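Local coordinates for hypothetical acetyltransferase (Shewanella oneidensis, PDB 1T82), which is a putative hotdog-fold thioesterase that probably acts on acyl groups, though its substrate and reaction are not established, at residues A48-N53 and H58-G63; G42-S47 and T70-G75. One frame throughout, in Å; residues are numbered along the deposited sequence.

In the fold
Contact 1 and contact 2 both use helix 62-84, the central helix of the hotdog fold, with their centres about 17 Å apart. Strand 43-47 of contact 2 runs directly into the loop 48-53 of contact 1, and the chain returns through 58-63 into the helix, so contact 1 is nested inside the loop that contact 2 closes. Contact 2 is buried, about 3 Å from the centre of the chain; the centre of contact 1 lies about 16 Å from the centre of the chain. The dimer joins them again: L71 packs on F61 of the second subunit. In hotdog thioesterases generally, substrate pockets lie at the subunit interface near the start of this helix, so contact 1 is probably nearer the pocket.

Contact 1 of 2, residues A48-N53 and H58-G63; sequences APLAPN and HTMFAG
One face of the F61 ring lies against the backbone of its own chain, with G63 N 3.3 Å above the ring plane and over its centre. N53 touches F61 through the N53 carbonyl oxygen, which lies 3.3 Å from F61 CB as well as accepting a backbone bond; the ring itself makes no contact with N53. The phenyl leads away from the loop 48-53 because CG is anti to the backbone N (chi1 172°), and this places it over G63. Glycine suits that position, since a beta carbon there would run into CE2 of the ring. The polar link is a single backbone hydrogen bond, F61 N to N53 O at 2.8 Å, almost straight at 177°. F61 is the N-cap residue of helix 62-84, so the bond ties the loop that follows strand 43-47 to the start of the long central helix of the hotdog fold. The second subunit is close by, its I26 packing on F61 and its V28 on N53.

Beside the bond, M60 CA makes a C-H...O contact with the same N53 oxygen, at 3.5 Å. M60, a selenomethionine, is long and flexible enough to send its end, bent at chi3, towards the backbone carbonyls of A48 and P49: CE lies 3.8 Å from P49 O and near A48 O, a buried carbonyl with no polar partner. L50 adds its two methyls against the 58-60 backbone, where leucine's apolar branches can pack on both main chain and M60 CB. Its CD1 rests 3.4 Å from M60 N and 3.7 Å from M60 CB, while CD2 comes 3.5 Å from H58 O, the two methyls lying side by side along one flank of that backbone.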
loop_
_atom_site.group_PDB
_atom_site.type_symbol
_atom_site.label_atom_id
_atom_site.label_comp_id
_atom_site.label_asym_id
_atom_site.label_seq_id
_atom_site.Cartn_x
_atom_site.Cartn_y
_atom_site.Cartn_z
ATOM N N ALA B 48 1.125 -5.111 13.346
ATOM C CA ALA B 48 2.460 -5.356 12.823
ATOM C C ALA B 48 3.380 -4.457 13.622
ATOM O O ALA B 48 2.973 -3.384 14.070
ATOM C CB ALA B 48 2.538 -5.003 11.337
ATOM N N PRO B 49 4.624 -4.895 13.833
ATOM C CA PRO B 49 5.585 -4.095 14.587
ATOM C C PRO B 49 5.996 -2.895 13.756
ATOM O O PRO B 49 5.889 -2.906 12.526
ATOM C CB PRO B 49 6.742 -5.065 14.807
ATOM C CG PRO B 49 6.693 -5.913 13.574
ATOM C CD PRO B 49 5.212 -6.181 13.430
ATOM N N LEU B 50 6.464 -1.856 14.426
ATOM C CA LEU B 50 6.885 -0.659 13.730
ATOM C C LEU B 50 8.245 -0.839 13.059
ATOM O O LEU B 50 8.442 -0.404 11.930
ATOM C CB LEU B 50 6.942 0.514 14.709
ATOM C CG LEU B 50 7.333 1.872 14.132
ATOM C CD1 LEU B 50 6.422 2.237 12.956
ATOM C CD2 LEU B 50 7.232 2.919 15.235
ATOM N N ALA B 51 9.164 -1.512 13.748
ATOM C CA ALA B 51 10.533 -1.706 13.266
ATOM C C ALA B 51 10.811 -1.904 11.774
ATOM O O ALA B 51 11.534 -1.108 11.175
ATOM C CB ALA B 51 11.205 -2.824 14.069
ATOM N N PRO B 52 10.262 -2.962 11.153
ATOM C CA PRO B 52 10.531 -3.162 9.725
ATOM C C PRO B 52 9.720 -2.225 8.839
ATOM O O PRO B 52 9.982 -2.084 7.643
ATOM C CB PRO B 52 10.154 -4.625 9.512
ATOM C CG PRO B 52 8.996 -4.805 10.456
ATOM C CD PRO B 52 9.427 -4.050 11.701
ATOM N N ASN B 53 8.747 -1.573 9.455
ATOM C CA ASN B 53 7.833 -0.680 8.755
ATOM C C ASN B 53 8.071 0.814 8.939
ATOM O O ASN B 53 7.181 1.620 8.673
ATOM C CB ASN B 53 6.409 -1.031 9.185
ATOM C CG ASN B 53 6.058 -2.468 8.873
ATOM O OD1 ASN B 53 5.736 -3.258 9.764
ATOM N ND2 ASN B 53 6.124 -2.818 7.600
ATOM N N HIS B 58 10.903 7.560 11.722
ATOM C CA HIS B 58 10.799 6.463 12.669
ATOM C C HIS B 58 9.330 6.230 13.029
ATOM O O HIS B 58 9.017 5.683 14.088
ATOM C CB HIS B 58 11.635 6.742 13.925
ATOM C CG HIS B 58 13.103 6.531 13.724
ATOM N ND1 HIS B 58 13.698 5.293 13.832
ATOM C CD2 HIS B 58 14.085 7.391 13.365
ATOM C CE1 HIS B 58 14.984 5.398 13.547
ATOM N NE2 HIS B 58 15.244 6.661 13.259
ATOM N N THR B 59 8.431 6.676 12.152
ATOM C CA THR B 59 6.995 6.457 12.337
ATOM C C THR B 59 6.626 5.461 11.248
ATOM O O THR B 59 7.468 5.142 10.412
ATOM C CB THR B 59 6.158 7.750 12.179
ATOM O OG1 THR B 59 6.430 8.366 10.915
ATOM C CG2 THR B 59 6.479 8.718 13.308
HETATM N N MSE B 60 5.396 4.962 11.221
HETATM C CA MSE B 60 5.100 3.967 10.196
HETATM C C MSE B 60 5.009 4.508 8.772
HETATM O O MSE B 60 4.337 5.503 8.493
HETATM C CB MSE B 60 3.837 3.173 10.538
HETATM C CG MSE B 60 3.757 1.856 9.753
HETATM SE SE MSE B 60 2.296 0.688 10.259
HETATM C CE MSE B 60 3.283 -0.341 11.576
ATOM N N PHE B 61 5.720 3.823 7.881
ATOM C CA PHE B 61 5.777 4.158 6.461
ATOM C C PHE B 61 4.396 4.065 5.813
ATOM O O PHE B 61 3.653 3.107 6.040
ATOM C CB PHE B 61 6.760 3.199 5.774
ATOM C CG PHE B 61 6.788 3.309 4.275
ATOM C CD1 PHE B 61 6.957 4.539 3.651
ATOM C CD2 PHE B 61 6.679 2.169 3.491
ATOM C CE1 PHE B 61 7.019 4.636 2.263
ATOM C CE2 PHE B 61 6.740 2.246 2.094
ATOM C CZ PHE B 61 6.910 3.480 1.487
ATOM N N ALA B 62 4.069 5.059 4.993
ATOM C CA ALA B 62 2.776 5.115 4.316
ATOM C C ALA B 62 2.440 3.831 3.558
ATOM O O ALA B 62 1.286 3.404 3.523
ATOM C CB ALA B 62 2.740 6.311 3.362
ATOM N N GLY B 63 3.450 3.220 2.953
ATOM C CA GLY B 63 3.227 1.992 2.211
ATOM C C GLY B 63 2.889 0.828 3.122
ATOM O O GLY B 63 2.081 -0.027 2.774
#

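Contact 2 of 2, residues G42-S47 and T70-G75; sequences GELSVS and TLTGWG
L44 reaches from strand 43-47 onto segment 70-75 of helix 62-84 with one branch: CD2 comes 3.5 Å from T72 O and 4.0 Å from G75 C. L44 CG is anti to the backbone N (chi1 170°), carrying the isobutyl group out to the helix backbone. Glycine fits at 75, because a beta carbon there would point at this methyl and be crowded by L71 O. S45 turns its side chain away from the helix, as expected of the residue between two inward-facing ones. V46 faces inward again and meets T72. The threonine hydroxyl lies against its branch point, with V46 CB 3.1 Å from T72 OG1 and V46 CG2 3.3 Å from the same oxygen. The two side chains pass each other in opposite directions. Valine suits the strand; threonine is tolerated in the helix because OG1 can bond I68 O one turn back, while T72 CG2 meets V46 CG2 at 3.9 Å and also lies near L44 CD2. With an alanine at T72, V46 would probably face a gap between strand and helix, and I68 O would lose its hydroxyl partner. The axes of strand 43-47 and of segment 70-75 approach to 9.0 Å and run at 146°, roughly antiparallel. This is the packing of the central helix on the curved sheet that gives the hotdog fold its name. Strand 43-47 lies between strands 35-40 and 108-112; V109 and V111 of the latter also pack on T72, while helix 12-25 brings L15 to L44 and W22 to V46.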
loop_
_atom_site.group_PDB
_atom_site.type_symbol
_atom_site.label_atom_id
_atom_site.label_comp_id
_atom_site.label_asym_id
_atom_site.label_seq_id
_atom_site.Cartn_x
_atom_site.Cartn_y
_atom_site.Cartn_z
ATOM N N GLY B 42 -17.687 -10.457 14.820
ATOM C CA GLY B 42 -17.642 -9.863 13.500
ATOM C C GLY B 42 -16.556 -8.831 13.262
ATOM O O GLY B 42 -16.565 -8.159 12.232
ATOM N N GLU B 43 -15.619 -8.700 14.195
ATOM C CA GLU B 43 -14.538 -7.733 14.037
ATOM C C GLU B 43 -13.173 -8.400 13.990
ATOM O O GLU B 43 -12.821 -9.181 14.873
ATOM C CB GLU B 43 -14.552 -6.711 15.179
ATOM C CG GLU B 43 -13.493 -5.627 15.031
ATOM C CD GLU B 43 -13.552 -4.594 16.140
ATOM O OE1 GLU B 43 -13.355 -4.970 17.310
ATOM O OE2 GLU B 43 -13.797 -3.413 15.835
ATOM N N LEU B 44 -12.410 -8.098 12.944
ATOM C CA LEU B 44 -11.066 -8.641 12.797
ATOM C C LEU B 44 -10.069 -7.548 13.170
ATOM O O LEU B 44 -10.170 -6.414 12.697
ATOM C CB LEU B 44 -10.812 -9.095 11.353
ATOM C CG LEU B 44 -9.363 -9.462 11.009
ATOM C CD1 LEU B 44 -8.940 -10.682 11.821
ATOM C CD2 LEU B 44 -9.223 -9.744 9.515
ATOM N N SER B 45 -9.119 -7.888 14.035
ATOM C CA SER B 45 -8.085 -6.950 14.463
ATOM C C SER B 45 -6.731 -7.505 14.024
ATOM O O SER B 45 -6.441 -8.684 14.234
ATOM C CB SER B 45 -8.112 -6.781 15.987
ATOM O OG SER B 45 -9.270 -6.070 16.408
ATOM N N VAL B 46 -5.911 -6.651 13.416
ATOM C CA VAL B 46 -4.596 -7.040 12.907
ATOM C C VAL B 46 -3.535 -6.022 13.332
ATOM O O VAL B 46 -3.853 -4.865 13.603
ATOM C CB VAL B 46 -4.635 -7.120 11.353
ATOM C CG1 VAL B 46 -3.254 -7.422 10.787
ATOM C CG2 VAL B 46 -5.636 -8.187 10.916
ATOM N N SER B 47 -2.275 -6.444 13.403
ATOM C CA SER B 47 -1.211 -5.521 13.774
ATOM C C SER B 47 0.103 -5.925 13.122
ATOM O O SER B 47 0.181 -6.936 12.424
ATOM C CB SER B 47 -1.037 -5.481 15.299
ATOM O OG SER B 47 -0.121 -4.464 15.687
ATOM N N THR B 70 -4.870 -3.153 3.711
ATOM C CA THR B 70 -5.427 -3.941 2.629
ATOM C C THR B 70 -5.413 -5.435 2.961
ATOM O O THR B 70 -6.333 -6.154 2.583
ATOM C CB THR B 70 -4.708 -3.691 1.291
ATOM O OG1 THR B 70 -5.445 -4.340 0.245
ATOM C CG2 THR B 70 -3.292 -4.232 1.327
ATOM N N LEU B 71 -4.389 -5.910 3.672
ATOM C CA LEU B 71 -4.351 -7.325 4.040
ATOM C C LEU B 71 -5.416 -7.633 5.089
ATOM O O LEU B 71 -5.948 -8.744 5.139
ATOM C CB LEU B 71 -2.967 -7.730 4.567
ATOM C CG LEU B 71 -1.894 -7.980 3.504
ATOM C CD1 LEU B 71 -0.539 -8.088 4.176
ATOM C CD2 LEU B 71 -2.210 -9.261 2.728
ATOM N N THR B 72 -5.737 -6.651 5.927
ATOM C CA THR B 72 -6.759 -6.849 6.945
ATOM C C THR B 72 -8.122 -6.999 6.265
ATOM O O THR B 72 -8.908 -7.871 6.628
ATOM C CB THR B 72 -6.771 -5.677 7.957
ATOM O OG1 THR B 72 -5.545 -5.688 8.701
ATOM C CG2 THR B 72 -7.935 -5.810 8.935
ATOM N N GLY B 73 -8.382 -6.163 5.263
ATOM C CA GLY B 73 -9.638 -6.249 4.538
ATOM C C GLY B 73 -9.704 -7.576 3.805
ATOM O O GLY B 73 -10.699 -8.299 3.883
ATOM N N TRP B 74 -8.627 -7.900 3.091
ATOM C CA TRP B 74 -8.537 -9.152 2.348
ATOM C C TRP B 74 -8.771 -10.313 3.319
ATOM O O TRP B 74 -9.536 -11.239 3.030
ATOM C CB TRP B 74 -7.143 -9.276 1.716
ATOM C CG TRP B 74 -6.974 -10.458 0.800
ATOM C CD1 TRP B 74 -7.137 -10.477 -0.555
ATOM C CD2 TRP B 74 -6.606 -11.788 1.179
ATOM N NE1 TRP B 74 -6.891 -11.741 -1.045
ATOM C CE2 TRP B 74 -6.564 -12.565 0.000
ATOM C CE3 TRP B 74 -6.309 -12.402 2.404
ATOM C CZ2 TRP B 74 -6.236 -13.927 0.008
ATOM C CZ3 TRP B 74 -5.982 -13.754 2.414
ATOM C CH2 TRP B 74 -5.949 -14.501 1.220
ATOM N N GLY B 75 -8.113 -10.243 4.475
ATOM C CA GLY B 75 -8.244 -11.286 5.479
ATOM C C GLY B 75 -9.662 -11.480 5.973
ATOM O O GLY B 75 -10.077 -12.606 6.261
#